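Local coordinates for protein beta-L-arabinobiosidase (PDB 5MQR) that probably hydrolyses glycosidic bonds in complex plant pectin, as a beta-L-arabinobiosidase with a sialidase-like region in the same chain, at residues Trp735-Asp740 with Thr775-Thr780; His715-Arg720 with Ser751-Asp756. All coordinates share one frame; numbering follows the deposited sequence.

Contact 1 of 2, residues Trp735-Asp740 with Thr775-Thr780; sequences WYRGND and TKDLET
Tyr736 and Asp777 mark the closest approach of the two backbones, their CA atoms 6.7 Å apart where the last turn of helix 726-737 faces the middle of helix 768-788. Asp777 points its side chain at the other helix, and Arg737, extended from CG to NE, swings its end round to meet it. The guanidinium grips the carboxylate side-on with two nitrogens: Arg737 NH2 donates to Asp777 OD1 at 2.8 Å, and Arg737 NE to Asp777 OD2 at 3.2 Å. Both bonds are nearly straight and leave in the guanidinium plane, yet they reach the oxygens from above the carboxylate, because the two planes are turned 41° apart. Asp773, one turn earlier on helix 768-788, takes Arg737 NH1 in a second salt bridge, so two acids probably share this one positive charge. The helices belong to the MGH1-like glycoside hydrolase domain, whose helical family folds as an (alpha/alpha)6 barrel, and the pairing ties the two helices together near the 738-740 loop. Deeper in, the Tyr736 ring stands almost perpendicular to the carboxylate, with Tyr736 CD2 3.9 Å from Asp777 CB. CG of Tyr736 lies anti to the carbonyl carbon (chi1 -71°), which carries the phenol across helix 768-788, with Tyr736 OH 3.5 Å from Leu778 CD2; the hydroxyl hydrogen-bonds to Glu781, and Leu778 also packs on Leu833 and Met836 of helix 820-839.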
ATOM      1  N   TRP A 735     -22.940  33.621   8.292  1.00 27.03           N
ATOM      2  CA  TRP A 735     -24.131  33.830   7.466  1.00 26.96           C
ATOM      3  C   TRP A 735     -25.401  33.913   8.299  1.00 27.65           C
ATOM      4  O   TRP A 735     -26.234  34.783   8.033  1.00 28.32           O
ATOM      5  CB  TRP A 735     -24.307  32.753   6.374  1.00 26.09           C
ATOM      6  CG  TRP A 735     -23.540  33.011   5.145  1.00 25.25           C
ATOM      7  CD1 TRP A 735     -22.488  32.287   4.675  1.00 24.68           C
ATOM      8  CD2 TRP A 735     -23.739  34.081   4.217  1.00 25.38           C
ATOM      9  NE1 TRP A 735     -22.021  32.832   3.509  1.00 24.41           N
ATOM     10  CE2 TRP A 735     -22.762  33.949   3.213  1.00 25.04           C
ATOM     11  CE3 TRP A 735     -24.645  35.135   4.138  1.00 25.95           C
ATOM     12  CZ2 TRP A 735     -22.680  34.827   2.131  1.00 25.06           C
ATOM     13  CZ3 TRP A 735     -24.554  36.014   3.071  1.00 25.98           C
ATOM     14  CH2 TRP A 735     -23.593  35.841   2.076  1.00 25.67           C
ATOM     15  N   TYR A 736     -25.549  33.038   9.293  1.00 27.69           N
ATOM     16  CA  TYR A 736     -26.843  32.906  10.001  1.00 28.76           C
ATOM     17  C   TYR A 736     -26.961  33.718  11.291  1.00 29.84           C
ATOM     18  O   TYR A 736     -28.074  33.997  11.745  1.00 30.93           O
ATOM     19  CB  TYR A 736     -27.174  31.435  10.261  1.00 28.21           C
ATOM     20  CG  TYR A 736     -27.547  30.704   8.994  1.00 27.65           C
ATOM     21  CD1 TYR A 736     -26.578  30.085   8.208  1.00 26.88           C
ATOM     22  CD2 TYR A 736     -28.874  30.640   8.567  1.00 27.94           C
ATOM     23  CE1 TYR A 736     -26.918  29.420   7.031  1.00 26.73           C
ATOM     24  CE2 TYR A 736     -29.220  29.985   7.391  1.00 27.56           C
ATOM     25  CZ  TYR A 736     -28.242  29.365   6.632  1.00 26.90           C
ATOM     26  OH  TYR A 736     -28.576  28.717   5.478  1.00 26.25           O
ATOM     27  N   ARG A 737     -25.827  34.078  11.885  1.00 30.29           N
ATOM     28  CA  ARG A 737     -25.815  34.795  13.157  1.00 31.51           C
ATOM     29  C   ARG A 737     -24.899  36.010  13.169  1.00 31.99           C
ATOM     30  O   ARG A 737     -24.736  36.642  14.200  1.00 32.14           O
ATOM     31  CB  ARG A 737     -25.402  33.828  14.260  1.00 31.40           C
ATOM     32  CG  ARG A 737     -26.402  32.698  14.445  1.00 31.54           C
ATOM     33  CD  ARG A 737     -25.762  31.476  15.035  1.00 31.25           C
ATOM     34  NE  ARG A 737     -26.678  30.340  14.998  1.00 31.59           N
ATOM     35  CZ  ARG A 737     -26.477  29.176  15.613  1.00 31.25           C
ATOM     36  NH1 ARG A 737     -25.376  28.961  16.317  1.00 30.78           N
ATOM     37  NH2 ARG A 737     -27.395  28.220  15.523  1.00 31.36           N
ATOM     38  N   GLY A 738     -24.336  36.373  12.027  1.00 32.44           N
ATOM     39  CA  GLY A 738     -23.298  37.388  12.008  1.00 33.51           C
ATOM     40  C   GLY A 738     -23.797  38.802  11.844  1.00 34.32           C
ATOM     41  O   GLY A 738     -22.987  39.697  11.715  1.00 34.96           O
ATOM     42  N   ASN A 739     -25.111  39.003  11.833  1.00 35.81           N
ATOM     43  CA  ASN A 739     -25.731  40.317  11.664  1.00 37.63           C
ATOM     44  C   ASN A 739     -26.539  40.653  12.935  1.00 39.74           C
ATOM     45  O   ASN A 739     -27.751  40.420  12.992  1.00 39.58           O
ATOM     46  CB  ASN A 739     -26.613  40.294  10.408  1.00 37.35           C
ATOM     47  CG  ASN A 739     -27.433  41.565  10.220  1.00 38.07           C
ATOM     48  OD1 ASN A 739     -27.051  42.642  10.664  1.00 39.29           O
ATOM     49  ND2 ASN A 739     -28.564  41.436   9.545  1.00 37.78           N
ATOM     50  N   ASP A 740     -25.849  41.188  13.946  1.00 42.30           N
ATOM     51  CA  ASP A 740     -26.427  41.422  15.295  1.00 44.49           C
ATOM     52  C   ASP A 740     -27.085  40.153  15.853  1.00 42.86           C
ATOM     53  O   ASP A 740     -28.235  40.192  16.312  1.00 43.83           O
ATOM     54  CB  ASP A 740     -27.438  42.602  15.291  1.00 47.99           C
ATOM     55  CG  ASP A 740     -26.782  43.939  14.958  1.00 51.45           C
ATOM     56  OD1 ASP A 740     -25.744  44.254  15.597  1.00 55.33           O
ATOM     57  OD2 ASP A 740     -27.297  44.678  14.076  1.00 52.79           O
ATOM     58  N   THR A 775     -30.581  23.840  13.230  1.00 36.12           N
ATOM     59  CA  THR A 775     -31.920  23.445  12.756  1.00 37.72           C
ATOM     60  C   THR A 775     -32.931  24.619  12.749  1.00 37.82           C
ATOM     61  O   THR A 775     -33.564  24.867  11.723  1.00 38.50           O
ATOM     62  CB  THR A 775     -32.388  22.178  13.549  1.00 38.66           C
ATOM     63  OG1 THR A 775     -31.780  21.015  12.952  1.00 39.88           O
ATOM     64  CG2 THR A 775     -33.837  21.998  13.582  1.00 39.65           C
ATOM     65  N   LYS A 776     -33.059  25.343  13.858  1.00 37.94           N
ATOM     66  CA  LYS A 776     -33.981  26.479  13.921  1.00 39.16           C
ATOM     67  C   LYS A 776     -33.656  27.558  12.899  1.00 36.68           C
ATOM     68  O   LYS A 776     -34.559  28.061  12.244  1.00 35.32           O
ATOM     69  CB  LYS A 776     -34.013  27.102  15.318  1.00 42.40           C
ATOM     70  CG  LYS A 776     -34.671  26.205  16.346  1.00 45.54           C
ATOM     71  CD  LYS A 776     -34.890  26.933  17.675  1.00 48.37           C
ATOM     72  CE  LYS A 776     -34.974  25.959  18.846  1.00 49.99           C
ATOM     73  NZ  LYS A 776     -35.912  26.483  19.886  1.00 52.58           N
ATOM     74  N   ASP A 777     -32.366  27.865  12.754  1.00 34.89           N
ATOM     75  CA  ASP A 777     -31.889  28.855  11.793  1.00 34.46           C
ATOM     76  C   ASP A 777     -32.289  28.484  10.375  1.00 33.41           C
ATOM     77  O   ASP A 777     -32.667  29.367   9.588  1.00 32.86           O
ATOM     78  CB  ASP A 777     -30.372  29.007  11.814  1.00 34.55           C
ATOM     79  CG  ASP A 777     -29.830  29.345  13.178  1.00 35.70           C
ATOM     80  OD1 ASP A 777     -29.811  28.421  14.050  1.00 37.45           O
ATOM     81  OD2 ASP A 777     -29.397  30.510  13.367  1.00 36.23           O
ATOM     82  N   LEU A 778     -32.201  27.189  10.053  1.00 32.61           N
ATOM     83  CA  LEU A 778     -32.598  26.690   8.736  1.00 32.01           C
ATOM     84  C   LEU A 778     -34.103  26.708   8.513  1.00 32.74           C
ATOM     85  O   LEU A 778     -34.543  26.953   7.381  1.00 32.43           O
ATOM     86  CB  LEU A 778     -32.044  25.302   8.473  1.00 31.46           C
ATOM     87  CG  LEU A 778     -30.516  25.231   8.409  1.00 30.55           C
ATOM     88  CD1 LEU A 778     -30.113  23.760   8.392  1.00 30.21           C
ATOM     89  CD2 LEU A 778     -29.945  26.011   7.229  1.00 29.94           C
ATOM     90  N   GLU A 779     -34.886  26.483   9.569  1.00 33.80           N
ATOM     91  CA  GLU A 779     -36.365  26.586   9.477  1.00 35.12           C
ATOM     92  C   GLU A 779     -36.789  28.009   9.223  1.00 34.59           C
ATOM     93  O   GLU A 779     -37.655  28.247   8.391  1.00 34.94           O
ATOM     94  CB  GLU A 779     -37.085  26.103  10.752  1.00 36.66           C
ATOM     95  CG  GLU A 779     -36.915  24.636  11.067  1.00 37.45           C
ATOM     96  CD  GLU A 779     -37.493  24.270  12.430  1.00 39.09           C
ATOM     97  OE1 GLU A 779     -38.723  24.356  12.565  1.00 40.00           O
ATOM     98  OE2 GLU A 779     -36.707  23.887  13.343  1.00 40.67           O
ATOM     99  N   THR A 780     -36.200  28.943   9.966  1.00 33.68           N
ATOM    100  CA  THR A 780     -36.447  30.361   9.738  1.00 33.63           C
ATOM    101  C   THR A 780     -36.132  30.738   8.275  1.00 32.65           C
ATOM    102  O   THR A 780     -36.921  31.422   7.632  1.00 31.87           O
ATOM    103  CB  THR A 780     -35.627  31.251  10.707  1.00 33.52           C
ATOM    104  OG1 THR A 780     -35.965  30.908  12.052  1.00 33.54           O
ATOM    105  CG2 THR A 780     -35.900  32.785  10.458  1.00 33.56           C
TER

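Contact 2 of 2, residues His715-Arg720 with Ser751-Asp756; sequences HIYESR and SSWNAD
Tyr717 presents its ring edge to Asp756 OD2, which lies near the ring plane, while its CD2 rests over one face of the Arg720 guanidinium, 3.6 Å above the plane and offset toward the rim. Its CE1 in turn meets the edge of the Trp753 indole, 3.9 Å from Trp753 NE1, and the two aromatic planes are inclined at 58°. These groups join helix 712-719 to the start of helix 754-765 inside the MGH1-like domain, a helical glycoside hydrolase fold, with an ST turn at Ser752 leading into the second helix: Ser752 OG accepts from Asn754 N at 3.0 Å, and Trp753 occupies the N-cap position. The indole reaches Tyr717 because chi1 of Trp753 sets CG between the backbone N and the carbonyl carbon. Asp756 takes the Tyr717 hydroxyl on the syn side of OD2, at 2.6 Å from Tyr717 OH, with ring and carboxylate only 18° from coplanar. A phenylalanine in place of Tyr717 would probably keep the aromatic packing but leave Asp756 OD2 without this donor and its carboxylate freer to turn. The Arg720 guanidinium is anchored at its far end by a salt bridge to Asp1023 and a hydrogen bond to the carbonyl of Ala760. Nearer the backbone, Arg720 NE donates to Tyr717 O at 3.2 Å, in the carbonyl plane and on a lone pair, although the bond is bent, with an N-H...O angle of 137°.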
ATOM      1  N   HIS A 715     -20.147  26.424  -1.637  1.00 22.70           N
ATOM      2  CA  HIS A 715     -19.120  26.662  -0.600  1.00 22.39           C
ATOM      3  C   HIS A 715     -19.117  25.570   0.463  1.00 21.84           C
ATOM      4  O   HIS A 715     -18.061  25.092   0.867  1.00 20.58           O
ATOM      5  CB  HIS A 715     -19.258  28.033   0.078  1.00 23.05           C
ATOM      6  CG  HIS A 715     -19.092  29.186  -0.861  1.00 23.76           C
ATOM      7  ND1 HIS A 715     -19.519  30.458  -0.559  1.00 24.33           N
ATOM      8  CD2 HIS A 715     -18.585  29.245  -2.122  1.00 23.78           C
ATOM      9  CE1 HIS A 715     -19.260  31.257  -1.584  1.00 24.46           C
ATOM     10  NE2 HIS A 715     -18.687  30.545  -2.543  1.00 23.68           N
ATOM     11  N   ILE A 716     -20.305  25.169   0.893  1.00 21.99           N
ATOM     12  CA  ILE A 716     -20.432  24.158   1.933  1.00 21.90           C
ATOM     13  C   ILE A 716     -20.090  22.781   1.383  1.00 21.43           C
ATOM     14  O   ILE A 716     -19.396  22.008   2.048  1.00 21.07           O
ATOM     15  CB  ILE A 716     -21.831  24.174   2.570  1.00 22.03           C
ATOM     16  CG1 ILE A 716     -22.044  25.514   3.277  1.00 22.41           C
ATOM     17  CG2 ILE A 716     -21.992  23.024   3.549  1.00 21.91           C
ATOM     18  CD1 ILE A 716     -23.484  25.826   3.606  1.00 22.72           C
ATOM     19  N   TYR A 717     -20.592  22.465   0.195  1.00 21.52           N
ATOM     20  CA  TYR A 717     -20.314  21.150  -0.421  1.00 21.37           C
ATOM     21  C   TYR A 717     -18.808  20.947  -0.660  1.00 21.25           C
ATOM     22  O   TYR A 717     -18.294  19.839  -0.483  1.00 20.81           O
ATOM     23  CB  TYR A 717     -21.102  20.934  -1.715  1.00 21.29           C
ATOM     24  CG  TYR A 717     -22.450  20.210  -1.574  1.00 21.95           C
ATOM     25  CD1 TYR A 717     -23.586  20.855  -1.096  1.00 22.10           C
ATOM     26  CD2 TYR A 717     -22.591  18.873  -1.984  1.00 21.95           C
ATOM     27  CE1 TYR A 717     -24.798  20.188  -1.008  1.00 22.40           C
ATOM     28  CE2 TYR A 717     -23.791  18.213  -1.902  1.00 22.08           C
ATOM     29  CZ  TYR A 717     -24.898  18.862  -1.401  1.00 22.59           C
ATOM     30  OH  TYR A 717     -26.085  18.149  -1.308  1.00 22.91           O
ATOM     31  N   GLU A 718     -18.100  22.009  -1.043  1.00 21.15           N
ATOM     32  CA  GLU A 718     -16.662  21.927  -1.231  1.00 20.77           C
ATOM     33  C   GLU A 718     -15.923  21.918   0.094  1.00 20.89           C
ATOM     34  O   GLU A 718     -15.024  21.098   0.292  1.00 20.63           O
ATOM     35  CB  GLU A 718     -16.136  23.077  -2.072  1.00 20.75           C
ATOM     36  CG  GLU A 718     -14.699  22.894  -2.586  1.00 20.25           C
ATOM     37  CD  GLU A 718     -14.621  22.137  -3.910  1.00 20.13           C
ATOM     38  OE1 GLU A 718     -15.574  21.384  -4.232  1.00 19.59           O
ATOM     39  OE2 GLU A 718     -13.612  22.307  -4.641  1.00 19.34           O
ATOM     40  N   SER A 719     -16.282  22.834   0.981  1.00 20.95           N
ATOM     41  CA  SER A 719     -15.528  23.044   2.205  1.00 20.88           C
ATOM     42  C   SER A 719     -15.759  21.979   3.262  1.00 21.21           C
ATOM     43  O   SER A 719     -15.022  21.925   4.242  1.00 20.95           O
ATOM     44  CB  SER A 719     -15.825  24.416   2.788  1.00 21.18           C
ATOM     45  OG  SER A 719     -15.534  25.431   1.832  1.00 21.65           O
ATOM     46  N   ARG A 720     -16.772  21.129   3.082  1.00 21.59           N
ATOM     47  CA  ARG A 720     -17.079  20.106   4.088  1.00 21.59           C
ATOM     48  C   ARG A 720     -15.951  19.085   4.245  1.00 21.39           C
ATOM     49  O   ARG A 720     -15.917  18.387   5.252  1.00 21.81           O
ATOM     50  CB  ARG A 720     -18.412  19.413   3.803  1.00 21.67           C
ATOM     51  CG  ARG A 720     -18.413  18.525   2.562  1.00 21.35           C
ATOM     52  CD  ARG A 720     -19.812  18.014   2.256  1.00 21.47           C
ATOM     53  NE  ARG A 720     -19.886  17.408   0.920  1.00 21.06           N
ATOM     54  CZ  ARG A 720     -20.766  16.474   0.542  1.00 20.96           C
ATOM     55  NH1 ARG A 720     -21.645  15.981   1.406  1.00 21.24           N
ATOM     56  NH2 ARG A 720     -20.742  16.001  -0.708  1.00 20.69           N
ATOM     57  N   SER A 751     -31.427  32.619  -4.245  1.00 30.16           N
ATOM     58  CA  SER A 751     -32.017  31.340  -3.941  1.00 29.82           C
ATOM     59  C   SER A 751     -31.049  30.519  -3.099  1.00 28.76           C
ATOM     60  O   SER A 751     -29.827  30.714  -3.153  1.00 27.44           O
ATOM     61  CB  SER A 751     -32.350  30.572  -5.220  1.00 30.10           C
ATOM     62  OG  SER A 751     -33.222  31.301  -6.065  1.00 30.41           O
ATOM     63  N   SER A 752     -31.621  29.602  -2.321  1.00 28.41           N
ATOM     64  CA  SER A 752     -30.862  28.826  -1.335  1.00 27.89           C
ATOM     65  C   SER A 752     -31.181  27.334  -1.364  1.00 26.69           C
ATOM     66  O   SER A 752     -32.368  26.955  -1.330  1.00 27.09           O
ATOM     67  CB  SER A 752     -31.156  29.360   0.070  1.00 28.44           C
ATOM     68  OG  SER A 752     -30.584  28.513   1.044  1.00 28.77           O
ATOM     69  N   TRP A 753     -30.125  26.509  -1.398  1.00 25.22           N
ATOM     70  CA  TRP A 753     -30.223  25.088  -1.025  1.00 24.65           C
ATOM     71  C   TRP A 753     -29.446  24.799   0.242  1.00 24.61           C
ATOM     72  O   TRP A 753     -28.967  23.696   0.456  1.00 24.24           O
ATOM     73  CB  TRP A 753     -29.866  24.136  -2.177  1.00 23.99           C
ATOM     74  CG  TRP A 753     -28.445  24.003  -2.640  1.00 23.40           C
ATOM     75  CD1 TRP A 753     -27.562  23.082  -2.236  1.00 22.99           C
ATOM     76  CD2 TRP A 753     -27.783  24.768  -3.657  1.00 23.12           C
ATOM     77  NE1 TRP A 753     -26.381  23.220  -2.897  1.00 22.71           N
ATOM     78  CE2 TRP A 753     -26.491  24.243  -3.792  1.00 22.63           C
ATOM     79  CE3 TRP A 753     -28.162  25.829  -4.476  1.00 23.08           C
ATOM     80  CZ2 TRP A 753     -25.563  24.755  -4.695  1.00 22.16           C
ATOM     81  CZ3 TRP A 753     -27.240  26.337  -5.380  1.00 22.83           C
ATOM     82  CH2 TRP A 753     -25.954  25.809  -5.476  1.00 22.42           C
ATOM     83  N   ASN A 754     -29.425  25.760   1.154  1.00 24.97           N
ATOM     84  CA  ASN A 754     -28.522  25.678   2.299  1.00 24.68           C
ATOM     85  C   ASN A 754     -28.879  24.664   3.359  1.00 24.54           C
ATOM     86  O   ASN A 754     -27.973  24.172   4.042  1.00 22.95           O
ATOM     87  CB  ASN A 754     -28.337  27.040   2.940  1.00 25.22           C
ATOM     88  CG  ASN A 754     -27.607  28.000   2.034  1.00 25.58           C
ATOM     89  OD1 ASN A 754     -26.868  27.600   1.115  1.00 25.38           O
ATOM     90  ND2 ASN A 754     -27.841  29.280   2.252  1.00 26.73           N
ATOM     91  N   ALA A 755     -30.160  24.343   3.509  1.00 25.06           N
ATOM     92  CA  ALA A 755     -30.501  23.285   4.453  1.00 25.73           C
ATOM     93  C   ALA A 755     -29.993  21.952   3.929  1.00 24.97           C
ATOM     94  O   ALA A 755     -29.393  21.188   4.679  1.00 24.87           O
ATOM     95  CB  ALA A 755     -31.982  23.230   4.741  1.00 26.79           C
ATOM     96  N   ASP A 756     -30.181  21.689   2.639  1.00 24.55           N
ATOM     97  CA  ASP A 756     -29.542  20.509   2.004  1.00 24.13           C
ATOM     98  C   ASP A 756     -28.043  20.503   2.187  1.00 23.33           C
ATOM     99  O   ASP A 756     -27.497  19.472   2.494  1.00 23.38           O
ATOM    100  CB  ASP A 756     -29.873  20.405   0.520  1.00 24.10           C
ATOM    101  CG  ASP A 756     -29.034  19.396  -0.205  1.00 23.90           C
ATOM    102  OD1 ASP A 756     -29.435  18.209  -0.252  1.00 24.21           O
ATOM    103  OD2 ASP A 756     -27.984  19.817  -0.751  1.00 23.48           O
TER

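How the contacts relate
Contacts 1 and 2 lie within the same MGH1-like glycoside hydrolase domain, with centres about 14 Å apart, and their segments alternate along the chain: helix 712-719, helix 726-737, helix 754-765, then helix 768-788. They touch directly, since Leu778 CD2 of contact 1 packs 3.9 Å from Ala755 CA of contact 2, and Tyr736 OH also makes a weak hydrogen bond to Asn754 ND2. A polar connection runs through Glu781, just beyond 775-780, which hydrogen-bonds to Tyr736 OH through OE1 and to Ser752 OG through OE2. Helix 820-839 borders contact 2 as well, meeting Trp753 and Ala755. The residues of the calcium and sodium sites belong to neither contact.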